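Local coordinates for fiber protein 2 (Fowl adenovirus 1, PDB 2VTW), which probably attaches the virion to a host-cell receptor through the trimeric C-terminal head domain of the short fibre that projects from the capsid vertices, at residues G42-S47 with H194-A199; R60-V65 with F179-N184; N116-I121 with L157-T162; L142-I147 with G185-G190. All blocks are in the same frame, centred on the assembly; numbering follows the deposited sequence.

Contact 1 of 4, residues G42-S47 with H194-A199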
loop_
_atom_site.group_PDB
_atom_site.type_symbol
_atom_site.label_atom_id
_atom_site.label_comp_id
_atom_site.label_asym_id
_atom_site.label_seq_id
_atom_site.Cartn_x
_atom_site.Cartn_y
_atom_site.Cartn_z
ATOM N N GLY A 42 -5.262 4.300 16.232
ATOM C CA GLY A 42 -5.138 5.609 15.591
ATOM C C GLY A 42 -4.672 5.634 14.145
ATOM O O GLY A 42 -4.455 6.707 13.613
ATOM N N MET A 43 -4.549 4.460 13.516
ATOM C CA MET A 43 -4.246 4.329 12.084
ATOM C C MET A 43 -5.429 3.692 11.383
ATOM O O MET A 43 -5.861 2.599 11.750
ATOM C CB MET A 43 -2.995 3.446 11.859
ATOM C CG MET A 43 -2.415 3.514 10.411
ATOM S SD MET A 43 -1.626 5.124 10.076
ATOM C CE MET A 43 -0.221 5.032 11.178
ATOM N N LEU A 44 -5.928 4.372 10.360
ATOM C CA LEU A 44 -7.104 3.970 9.627
ATOM C C LEU A 44 -6.745 3.246 8.331
ATOM O O LEU A 44 -6.091 3.813 7.461
ATOM C CB LEU A 44 -7.927 5.221 9.281
ATOM C CG LEU A 44 -9.326 5.008 8.695
ATOM C CD1 LEU A 44 -10.289 4.299 9.747
ATOM C CD2 LEU A 44 -9.865 6.342 8.221
ATOM N N THR A 45 -7.219 2.011 8.201
ATOM C CA THR A 45 -7.099 1.229 6.956
ATOM C C THR A 45 -8.507 1.042 6.401
ATOM O O THR A 45 -9.378 0.560 7.111
ATOM C CB THR A 45 -6.479 -0.161 7.194
ATOM O OG1 THR A 45 -5.147 -0.022 7.679
ATOM C CG2 THR A 45 -6.451 -0.966 5.902
ATOM N N THR A 46 -8.691 1.458 5.153
ATOM C CA THR A 46 -9.937 1.448 4.441
ATOM C C THR A 46 -9.829 0.537 3.209
ATOM O O THR A 46 -9.007 0.784 2.324
ATOM C CB THR A 46 -10.280 2.889 3.977
ATOM O OG1 THR A 46 -10.536 3.715 5.127
ATOM C CG2 THR A 46 -11.493 2.921 3.014
ATOM N N SER A 47 -10.658 -0.498 3.149
ATOM C CA SER A 47 -10.798 -1.348 1.954
ATOM C C SER A 47 -12.127 -1.056 1.277
ATOM O O SER A 47 -13.188 -1.130 1.909
ATOM C CB SER A 47 -10.704 -2.826 2.317
ATOM O OG SER A 47 -11.015 -3.642 1.195
ATOM N N HIS A 194 -6.592 1.899 1.309
ATOM C CA HIS A 194 -6.001 3.177 1.685
ATOM C C HIS A 194 -5.636 3.126 3.138
ATOM O O HIS A 194 -6.405 2.611 3.932
ATOM C CB HIS A 194 -7.013 4.297 1.485
ATOM C CG HIS A 194 -6.486 5.646 1.829
ATOM N ND1 HIS A 194 -6.978 6.384 2.879
ATOM C CD2 HIS A 194 -5.471 6.373 1.298
ATOM C CE1 HIS A 194 -6.326 7.528 2.949
ATOM N NE2 HIS A 194 -5.404 7.545 2.006
ATOM N N THR A 195 -4.464 3.663 3.493
ATOM C CA THR A 195 -4.082 3.825 4.888
ATOM C C THR A 195 -3.785 5.302 5.184
ATOM O O THR A 195 -3.175 6.029 4.388
ATOM C CB THR A 195 -2.883 2.914 5.285
ATOM O OG1 THR A 195 -3.217 1.551 5.061
ATOM C CG2 THR A 195 -2.514 3.060 6.760
ATOM N N CYS A 196 -4.261 5.753 6.341
ATOM C CA CYS A 196 -3.987 7.113 6.800
ATOM C C CYS A 196 -4.151 7.165 8.313
ATOM O O CYS A 196 -4.738 6.251 8.909
ATOM C CB CYS A 196 -4.864 8.152 6.093
ATOM S SG CYS A 196 -6.639 8.123 6.495
ATOM N N PRO A 197 -3.560 8.193 8.945
ATOM C CA PRO A 197 -3.833 8.460 10.332
ATOM C C PRO A 197 -5.297 8.791 10.582
ATOM O O PRO A 197 -5.908 9.549 9.843
ATOM C CB PRO A 197 -2.944 9.672 10.635
ATOM C CG PRO A 197 -1.836 9.577 9.622
ATOM C CD PRO A 197 -2.553 9.125 8.402
ATOM N N ALA A 198 -5.820 8.189 11.639
ATOM C CA ALA A 198 -7.130 8.484 12.192
ATOM C C ALA A 198 -7.014 9.659 13.155
ATOM O O ALA A 198 -5.986 9.822 13.788
ATOM C CB ALA A 198 -7.643 7.250 12.943
ATOM N N ALA A 199 -8.088 10.442 13.283
ATOM C CA ALA A 199 -8.199 11.529 14.294
ATOM C C ALA A 199 -7.953 11.033 15.711
ATOM O O ALA A 199 -7.390 11.742 16.521
ATOM C CB ALA A 199 -9.564 12.203 14.210
HETATM O O HOH W 1 -8.165 5.083 5.231
HETATM O O HOH W 2 -2.636 -0.627 6.563
#

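Contact 2 of 4, residues R60-V65 with F179-N184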
loop_
_atom_site.group_PDB
_atom_site.type_symbol
_atom_site.label_atom_id
_atom_site.label_comp_id
_atom_site.label_asym_id
_atom_site.label_seq_id
_atom_site.Cartn_x
_atom_site.Cartn_y
_atom_site.Cartn_z
ATOM N N ARG A 60 -27.237 9.019 -18.609
ATOM C CA ARG A 60 -25.982 9.558 -19.100
ATOM C C ARG A 60 -26.278 10.583 -20.179
ATOM O O ARG A 60 -26.556 10.223 -21.325
ATOM C CB ARG A 60 -25.051 8.438 -19.585
ATOM C CG ARG A 60 -24.508 7.603 -18.414
ATOM C CD ARG A 60 -23.718 6.420 -18.878
ATOM N NE ARG A 60 -24.563 5.343 -19.374
ATOM C CZ ARG A 60 -24.111 4.282 -20.038
ATOM N NH1 ARG A 60 -22.811 4.143 -20.273
ATOM N NH2 ARG A 60 -24.962 3.356 -20.469
ATOM N N PRO A 61 -26.264 11.874 -19.802
ATOM C CA PRO A 61 -26.356 12.915 -20.821
ATOM C C PRO A 61 -25.432 12.658 -22.002
ATOM O O PRO A 61 -24.274 12.274 -21.814
ATOM C CB PRO A 61 -25.901 14.194 -20.088
ATOM C CG PRO A 61 -25.652 13.810 -18.671
ATOM C CD PRO A 61 -26.206 12.444 -18.443
ATOM N N THR A 62 -25.950 12.887 -23.204
ATOM C CA THR A 62 -25.135 12.906 -24.408
ATOM C C THR A 62 -24.324 14.203 -24.431
ATOM O O THR A 62 -24.504 15.076 -23.566
ATOM C CB THR A 62 -26.009 12.828 -25.695
ATOM O OG1 THR A 62 -26.712 14.072 -25.882
ATOM C CG2 THR A 62 -27.013 11.665 -25.613
ATOM N N GLY A 63 -23.453 14.328 -25.433
ATOM C CA GLY A 63 -22.546 15.466 -25.558
ATOM C C GLY A 63 -21.122 14.987 -25.329
ATOM O O GLY A 63 -20.872 14.180 -24.425
ATOM N N ALA A 64 -20.190 15.480 -26.146
ATOM C CA ALA A 64 -18.786 15.083 -26.055
ATOM C C ALA A 64 -18.246 15.254 -24.632
ATOM O O ALA A 64 -17.731 14.310 -24.042
ATOM C CB ALA A 64 -17.939 15.881 -27.041
ATOM N N VAL A 65 -18.393 16.452 -24.075
ATOM C CA VAL A 65 -17.864 16.742 -22.732
ATOM C C VAL A 65 -18.400 15.789 -21.649
ATOM O O VAL A 65 -17.678 15.477 -20.704
ATOM C CB VAL A 65 -18.095 18.234 -22.307
ATOM C CG1 VAL A 65 -19.578 18.500 -21.963
ATOM C CG2 VAL A 65 -17.169 18.609 -21.133
ATOM N N PHE A 179 -19.402 6.545 -19.199
ATOM C CA PHE A 179 -20.373 7.647 -19.259
ATOM C C PHE A 179 -20.898 7.942 -20.672
ATOM O O PHE A 179 -21.586 8.935 -20.889
ATOM C CB PHE A 179 -19.744 8.891 -18.607
ATOM C CG PHE A 179 -19.277 8.624 -17.204
ATOM C CD1 PHE A 179 -20.204 8.293 -16.216
ATOM C CD2 PHE A 179 -17.921 8.620 -16.888
ATOM C CE1 PHE A 179 -19.801 8.003 -14.946
ATOM C CE2 PHE A 179 -17.506 8.333 -15.609
ATOM C CZ PHE A 179 -18.443 8.016 -14.635
ATOM N N ASN A 180 -20.563 7.065 -21.617
ATOM C CA ASN A 180 -21.081 7.123 -22.976
ATOM C C ASN A 180 -22.313 6.218 -23.047
ATOM O O ASN A 180 -22.199 5.006 -22.848
ATOM C CB ASN A 180 -20.005 6.702 -23.983
ATOM C CG ASN A 180 -20.495 6.740 -25.418
ATOM O OD1 ASN A 180 -21.516 6.153 -25.738
ATOM N ND2 ASN A 180 -19.755 7.424 -26.292
ATOM N N PRO A 181 -23.500 6.811 -23.332
ATOM C CA PRO A 181 -24.780 6.070 -23.259
ATOM C C PRO A 181 -24.935 4.922 -24.273
ATOM O O PRO A 181 -25.828 4.076 -24.107
ATOM C CB PRO A 181 -25.848 7.155 -23.488
ATOM C CG PRO A 181 -25.140 8.281 -24.192
ATOM C CD PRO A 181 -23.687 8.219 -23.751
ATOM N N THR A 182 -24.077 4.871 -25.287
ATOM C CA THR A 182 -24.132 3.772 -26.263
ATOM C C THR A 182 -23.326 2.547 -25.808
ATOM O O THR A 182 -23.491 1.459 -26.367
ATOM C CB THR A 182 -23.687 4.241 -27.660
ATOM O OG1 THR A 182 -22.285 4.529 -27.666
ATOM C CG2 THR A 182 -24.457 5.502 -28.061
ATOM N N VAL A 183 -22.491 2.722 -24.771
ATOM C CA VAL A 183 -21.668 1.638 -24.205
ATOM C C VAL A 183 -22.350 1.023 -23.003
ATOM O O VAL A 183 -22.788 1.737 -22.117
ATOM C CB VAL A 183 -20.296 2.155 -23.757
ATOM C CG1 VAL A 183 -19.525 1.064 -22.992
ATOM C CG2 VAL A 183 -19.510 2.651 -24.957
ATOM N N ASN A 184 -22.419 -0.302 -22.962
ATOM C CA ASN A 184 -23.148 -0.994 -21.906
ATOM C C ASN A 184 -22.349 -2.101 -21.241
ATOM O O ASN A 184 -21.389 -2.618 -21.812
ATOM C CB ASN A 184 -24.442 -1.571 -22.488
ATOM C CG ASN A 184 -25.494 -0.493 -22.731
ATOM O OD1 ASN A 184 -25.824 -0.167 -23.879
ATOM N ND2 ASN A 184 -26.017 0.082 -21.634
HETATM O O HOH W 3 -27.694 4.639 -21.390
HETATM O O HOH W 4 -22.966 11.066 -19.717
#

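Contact 3 of 4, residues N116-I121 with L157-T162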
loop_
_atom_site.group_PDB
_atom_site.type_symbol
_atom_site.label_atom_id
_atom_site.label_comp_id
_atom_site.label_asym_id
_atom_site.label_seq_id
_atom_site.Cartn_x
_atom_site.Cartn_y
_atom_site.Cartn_z
ATOM N N ASN A 116 -16.147 22.524 -1.255
ATOM C CA ASN A 116 -17.231 23.401 -0.798
ATOM C C ASN A 116 -18.578 22.907 -1.305
ATOM O O ASN A 116 -18.932 23.099 -2.468
ATOM C CB ASN A 116 -16.982 24.854 -1.204
ATOM C CG ASN A 116 -17.762 25.858 -0.331
ATOM O OD1 ASN A 116 -18.748 25.509 0.309
ATOM N ND2 ASN A 116 -17.291 27.099 -0.297
ATOM N N MET A 117 -19.321 22.258 -0.417
ATOM C CA MET A 117 -20.659 21.768 -0.732
ATOM C C MET A 117 -21.715 22.880 -0.895
ATOM O O MET A 117 -22.829 22.605 -1.336
ATOM C CB MET A 117 -21.124 20.816 0.354
ATOM C CG MET A 117 -20.311 19.561 0.414
ATOM S SD MET A 117 -21.085 18.420 1.513
ATOM C CE MET A 117 -22.444 17.831 0.482
ATOM N N ASN A 118 -21.363 24.115 -0.531
ATOM C CA ASN A 118 -22.254 25.261 -0.672
ATOM C C ASN A 118 -22.306 25.841 -2.077
ATOM O O ASN A 118 -23.103 26.738 -2.323
ATOM C CB ASN A 118 -21.831 26.385 0.290
ATOM C CG ASN A 118 -22.016 26.006 1.729
ATOM O OD1 ASN A 118 -23.126 25.696 2.139
ATOM N ND2 ASN A 118 -20.936 26.024 2.510
ATOM N N GLN A 119 -21.455 25.395 -2.995
ATOM C CA GLN A 119 -21.470 25.999 -4.323
ATOM C C GLN A 119 -22.035 25.049 -5.356
ATOM O O GLN A 119 -21.973 25.331 -6.554
ATOM C CB GLN A 119 -20.096 26.559 -4.729
ATOM C CG GLN A 119 -18.958 25.591 -4.643
ATOM C CD GLN A 119 -17.610 26.223 -4.967
ATOM O OE1 GLN A 119 -17.378 27.422 -4.709
ATOM N NE2 GLN A 119 -16.703 25.416 -5.528
ATOM N N ASN A 120 -22.616 23.945 -4.883
ATOM C CA ASN A 120 -23.246 22.918 -5.745
ATOM C C ASN A 120 -22.520 22.639 -7.098
ATOM O O ASN A 120 -23.137 22.652 -8.182
ATOM C CB ASN A 120 -24.744 23.246 -5.945
ATOM C CG ASN A 120 -25.584 23.013 -4.658
ATOM O OD1 ASN A 120 -25.816 23.945 -3.861
ATOM N ND2 ASN A 120 -26.037 21.765 -4.459
ATOM N N ILE A 121 -21.205 22.431 -7.006
ATOM C CA ILE A 121 -20.407 21.736 -8.016
ATOM C C ILE A 121 -20.198 20.375 -7.350
ATOM O O ILE A 121 -19.496 20.282 -6.349
ATOM C CB ILE A 121 -19.059 22.460 -8.274
ATOM C CG1 ILE A 121 -19.289 23.956 -8.563
ATOM C CG2 ILE A 121 -18.266 21.817 -9.427
ATOM C CD1 ILE A 121 -18.004 24.803 -8.543
ATOM N N LEU A 157 -16.513 21.454 3.270
ATOM C CA LEU A 157 -17.311 22.524 3.870
ATOM C C LEU A 157 -18.795 22.229 3.621
ATOM O O LEU A 157 -19.288 22.351 2.496
ATOM C CB LEU A 157 -16.900 23.906 3.357
ATOM C CG LEU A 157 -17.484 25.130 4.096
ATOM C CD1 LEU A 157 -17.029 25.239 5.547
ATOM C CD2 LEU A 157 -17.146 26.388 3.322
ATOM N N ALA A 158 -19.460 21.776 4.682
ATOM C CA ALA A 158 -20.879 21.471 4.675
ATOM C C ALA A 158 -21.714 22.764 4.596
ATOM O O ALA A 158 -21.174 23.886 4.711
ATOM C CB ALA A 158 -21.231 20.694 5.934
ATOM N N THR A 159 -23.031 22.616 4.408
ATOM C CA THR A 159 -23.917 23.784 4.328
ATOM C C THR A 159 -24.032 24.528 5.654
ATOM O O THR A 159 -24.283 25.729 5.648
ATOM C CB THR A 159 -25.315 23.435 3.764
ATOM O OG1 THR A 159 -25.861 22.323 4.480
ATOM C CG2 THR A 159 -25.213 23.090 2.305
ATOM N N ASN A 160 -23.787 23.835 6.764
ATOM C CA ASN A 160 -23.681 24.452 8.099
ATOM C C ASN A 160 -22.410 25.285 8.380
ATOM O O ASN A 160 -22.143 25.653 9.537
ATOM C CB ASN A 160 -23.820 23.374 9.188
ATOM C CG ASN A 160 -22.583 22.514 9.335
ATOM O OD1 ASN A 160 -21.592 22.696 8.612
ATOM N ND2 ASN A 160 -22.623 21.576 10.281
ATOM N N ASN A 161 -21.612 25.538 7.336
ATOM C CA ASN A 161 -20.387 26.350 7.418
ATOM C C ASN A 161 -19.253 25.775 8.272
ATOM O O ASN A 161 -18.292 26.471 8.604
ATOM C CB ASN A 161 -20.717 27.796 7.805
ATOM C CG ASN A 161 -21.373 28.548 6.668
ATOM O OD1 ASN A 161 -21.423 28.056 5.534
ATOM N ND2 ASN A 161 -21.869 29.749 6.955
ATOM N N THR A 162 -19.358 24.498 8.588
ATOM C CA THR A 162 -18.301 23.779 9.255
ATOM C C THR A 162 -17.654 22.758 8.276
ATOM O O THR A 162 -18.276 22.208 7.375
ATOM C CB THR A 162 -18.814 23.134 10.564
ATOM O OG1 THR A 162 -18.680 24.092 11.632
ATOM C CG2 THR A 162 -18.061 21.881 10.942
#

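Contact 4 of 4, residues L142-I147 with G185-G190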
loop_
_atom_site.group_PDB
_atom_site.type_symbol
_atom_site.label_atom_id
_atom_site.label_comp_id
_atom_site.label_asym_id
_atom_site.label_seq_id
_atom_site.Cartn_x
_atom_site.Cartn_y
_atom_site.Cartn_z
ATOM N N LEU A 142 -18.411 -2.528 -22.195
ATOM C CA LEU A 142 -17.673 -1.511 -21.399
ATOM C C LEU A 142 -16.218 -1.934 -21.234
ATOM O O LEU A 142 -15.954 -3.069 -20.851
ATOM C CB LEU A 142 -18.318 -1.304 -20.011
ATOM C CG LEU A 142 -17.689 -0.283 -19.041
ATOM C CD1 LEU A 142 -17.642 1.148 -19.609
ATOM C CD2 LEU A 142 -18.437 -0.316 -17.719
ATOM N N ASN A 143 -15.298 -1.018 -21.566
ATOM C CA ASN A 143 -13.847 -1.221 -21.401
ATOM C C ASN A 143 -13.179 0.095 -21.009
ATOM O O ASN A 143 -12.800 0.911 -21.852
ATOM C CB ASN A 143 -13.196 -1.807 -22.680
ATOM C CG ASN A 143 -11.751 -2.288 -22.452
ATOM O OD1 ASN A 143 -11.024 -1.785 -21.583
ATOM N ND2 ASN A 143 -11.337 -3.272 -23.233
ATOM N N THR A 144 -13.035 0.288 -19.704
ATOM C CA THR A 144 -12.358 1.469 -19.139
ATOM C C THR A 144 -10.826 1.406 -19.210
ATOM O O THR A 144 -10.140 2.410 -18.954
ATOM C CB THR A 144 -12.710 1.616 -17.632
ATOM O OG1 THR A 144 -12.293 0.439 -16.926
ATOM C CG2 THR A 144 -14.237 1.824 -17.433
ATOM N N GLY A 145 -10.285 0.238 -19.545
ATOM C CA GLY A 145 -8.853 -0.011 -19.345
ATOM C C GLY A 145 -8.533 -0.104 -17.844
ATOM O O GLY A 145 -9.413 -0.353 -17.023
ATOM N N SER A 146 -7.260 0.067 -17.496
ATOM C CA SER A 146 -6.843 0.153 -16.087
ATOM C C SER A 146 -7.312 1.487 -15.478
ATOM O O SER A 146 -7.541 2.457 -16.181
ATOM C CB SER A 146 -5.316 0.004 -15.936
ATOM O OG SER A 146 -4.944 -1.362 -16.061
ATOM N N ILE A 147 -7.432 1.494 -14.157
ATOM C CA ILE A 147 -7.952 2.631 -13.394
ATOM C C ILE A 147 -6.954 2.896 -12.262
ATOM O O ILE A 147 -6.684 2.026 -11.456
ATOM C CB ILE A 147 -9.364 2.316 -12.775
ATOM C CG1 ILE A 147 -10.414 2.077 -13.864
ATOM C CG2 ILE A 147 -9.810 3.436 -11.867
ATOM C CD1 ILE A 147 -11.776 1.565 -13.327
ATOM N N GLY A 185 -22.777 -2.475 -20.040
ATOM C CA GLY A 185 -22.130 -3.525 -19.282
ATOM C C GLY A 185 -21.784 -3.028 -17.899
ATOM O O GLY A 185 -22.394 -2.087 -17.407
ATOM N N THR A 186 -20.798 -3.674 -17.277
ATOM C CA THR A 186 -20.394 -3.393 -15.895
ATOM C C THR A 186 -18.862 -3.287 -15.751
ATOM O O THR A 186 -18.109 -3.827 -16.569
ATOM C CB THR A 186 -20.930 -4.468 -14.884
ATOM O OG1 THR A 186 -20.144 -5.663 -14.949
ATOM C CG2 THR A 186 -22.423 -4.790 -15.132
ATOM N N VAL A 187 -18.442 -2.555 -14.711
ATOM C CA VAL A 187 -17.038 -2.425 -14.310
ATOM C C VAL A 187 -17.021 -2.542 -12.792
ATOM O O VAL A 187 -17.863 -1.964 -12.114
ATOM C CB VAL A 187 -16.401 -1.102 -14.780
ATOM C CG1 VAL A 187 -17.167 0.099 -14.227
ATOM C CG2 VAL A 187 -14.886 -1.044 -14.382
ATOM N N ALA A 188 -16.130 -3.380 -12.281
ATOM C CA ALA A 188 -16.001 -3.641 -10.866
ATOM C C ALA A 188 -14.510 -3.569 -10.507
ATOM O O ALA A 188 -13.642 -4.102 -11.235
ATOM C CB ALA A 188 -16.585 -4.987 -10.499
ATOM N N ILE A 189 -14.220 -2.893 -9.400
ATOM C CA ILE A 189 -12.851 -2.534 -9.041
ATOM C C ILE A 189 -12.654 -2.756 -7.570
ATOM O O ILE A 189 -13.549 -2.475 -6.769
ATOM C CB ILE A 189 -12.536 -1.064 -9.390
ATOM C CG1 ILE A 189 -11.093 -0.695 -9.010
ATOM C CG2 ILE A 189 -13.499 -0.145 -8.675
ATOM C CD1 ILE A 189 -10.602 0.594 -9.622
ATOM N N GLY A 190 -11.473 -3.276 -7.233
ATOM C CA GLY A 190 -11.029 -3.414 -5.852
ATOM C C GLY A 190 -10.343 -4.733 -5.582
ATOM O O GLY A 190 -10.181 -5.552 -6.494
#

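Contact 1 of 4, residues G42-S47 with H194-A199
Leu44 and Cys196 form a hydrogen-bonded pair of the antiparallel beta ladder that joins the start of strand 43-53 to the end of strand 185-197 in the head domain of the fibre; the two short segments run 161° apart. Backbone hydrogen bonds link Leu44 with Cys196 and Thr46 with His194 in both directions, the Leu44 N to Cys196 O bond measuring 2.7 Å. Beyond the last pair the ladder is extended by Ala198 N, which donates to Gly42 O from above the carbonyl plane. Between these pairs, Thr195 CA and Thr45 CA make CA-H...O contacts with Leu44 O and His194 O.

Apolar contacts differ on the two faces. On the side of Leu44 and Cys196, Leu44 CD2 rests 4.1 Å from Cys196 SG, and the face is covered by Ile167 and Val153. On the other side Met43, bent at chi2 and chi3, crosses Thr195 at about a right angle, bringing CG to 3.7 Å from Thr195 CG2. Met43, Thr195 and Pro197 also pack against a second subunit, which places this ladder at the trimer interface.

Water-mediated links complete the contact. One water bonds both Thr46 OG1, which also pairs with Gln37, and His194 ND1. On the opposite face a second water joins the threonine hydroxyls, at 2.8 Å from Thr45 OG1 and 2.7 Å from Thr195 OG1.

Contact 2 of 4, residues R60-V65 with F179-N184
Arg60 reaches across to a type I beta turn, Asn180 to Val183, in the loop that leads into strand 185-197 of the head domain, and holds it by its backbone. The guanidinium meets Val183 O edge-on: NH1 at 3.0 Å and NH2 at 3.2 Å from Val183 O both donate to this one oxygen, which lies only 7° out of the guanidinium plane. One face of the same group is covered by Pro181, whose CA sits 3.7 Å above the plane of the Arg60 guanidinium, over its centre. A bend at chi3 (-76°) turns the arginine chain after CD has passed 3.6 Å from Phe179 CA. NH1 has a further acceptor in Leu178 O, so the group is fixed from more than one direction.

Asn184 stands at the guanidinium edge with its amide turned 74° from that plane; its ND2 donates to Thr54. Thr62 crosses the Pro181 ring at about a right angle, CG2 to CG. Within the turn Asn180 forms an Asx turn, its OD1 accepting from Thr182 N and, at 2.6 Å, from Thr182 OG1.

Contact 3 of 4, residues N116-I121 with L157-T162
Asn116 and Leu157 form a single parallel bridge, CA to CA 4.8 Å, where strands 115-116 and 147-157 both run out into surface loops, and the next backbone bond, Met117 N to Leu157 O at 2.9 Å, is the last between the two main chains here. The side chains of the bridged pair lie side by side and point the same way. Leu157 CD2 lies against the Asn116 amide, 3.5 Å from Asn116 OD1, while Met117 lays CB and CG over Leu157 O.

Asn118 carries the contact further. Its CG stands anti to the carbonyl carbon (chi1 -66°), and the amide is presented to the opposite loop. ND2 donates to Ala158 O at 3.1 Å, approaching from above the carbonyl plane, 48° out of it. Asn118 OD1 lies 3.0 Å from Thr159 CA and also touches Thr159 CG2, the two side chains crossing at a slant. The Asn161 amide is turned 79° from that of Asn118, with Asn161 OD1 3.7 Å from Asn118 ND2.

Each loop is also braced internally. Asn116 OD1 accepts from Asn118 N in an Asx turn and, weakly, from Asn118 ND2. In the partner loop a type I turn runs from Ala158 to Asn161, and its Asn161 N reaches Ala158 O from the opposite carbonyl face to Asn118 ND2. Ala158 O is therefore gripped by two donors, one closing its own turn and one from the other loop. The Asx turn holds the Asn118 backbone, and the weak ND2 bond probably steadies its amide: beyond the bridge this single side-chain amide carries the hydrogen bonding between the loops.

Contact 4 of 4, residues L142-I147 with G185-G190
Leu142 sets its side chain on the start of strand 185-197, a loop-on-strand packing in the all-beta head domain: the connection between strands 129-140 and 147-157 lies along that strand, mostly through apolar side chains and with no hydrogen bond across. From CB, which is directed at the strand, the leucine chain extends with CG anti to the backbone N (chi1 -180°). CG then sends CD2 over the strand, where that methyl lies 3.6 Å from Thr186 C and 3.7 Å from Val187 CB; Val187 CG1 is equally near. Around it Leu178 and Val183 also touch Leu142.

Val187 is shared by Leu142 and Thr144 of the loop and Ile147 at the start of strand 147-157. While Leu142 covers its CB and CG1, its CG2 faces Thr144 OG1 at 3.9 Å, the two side chains crossing at about a right angle, and meets Ile147 tip to tip. The threonine hydroxyl donates to Gly145 O, a bond within its own loop. An Asx turn, Asn143 OD1 accepting from Gly145 N, shapes the same bend.

Ile147 and Ile189 close the far end, with Phe171 against both. Ile189 extends its CD1 to the branch point of Ile147, ending 3.7 Å from Ile147 CG2 and 3.8 Å from Ile147 CB.

How the contacts relate
From the N terminus, strand 43-53 comes first; its start pairs with the end of strand 185-197, so contact 1 closes the longest loop and encloses the other three. The chain then passes residues 60-65, which pair with 179-184 in contact 2. Within that loop, 116-121 and 157-162 close contact 3. Residues 142-147 fall between those two segments but pair with 185-190, so contact 4 crosses both contact 3 and contact 2. Contacts 2 and 4 touch, Asn184 O lying 3.0 Å from Leu142 N in a probable hydrogen bond, whereas contact 3 stands apart. Contacts 1 and 4 use successive parts of strand 185-197, tying the part of the sheet near the trimer interface to the loops around contact 2.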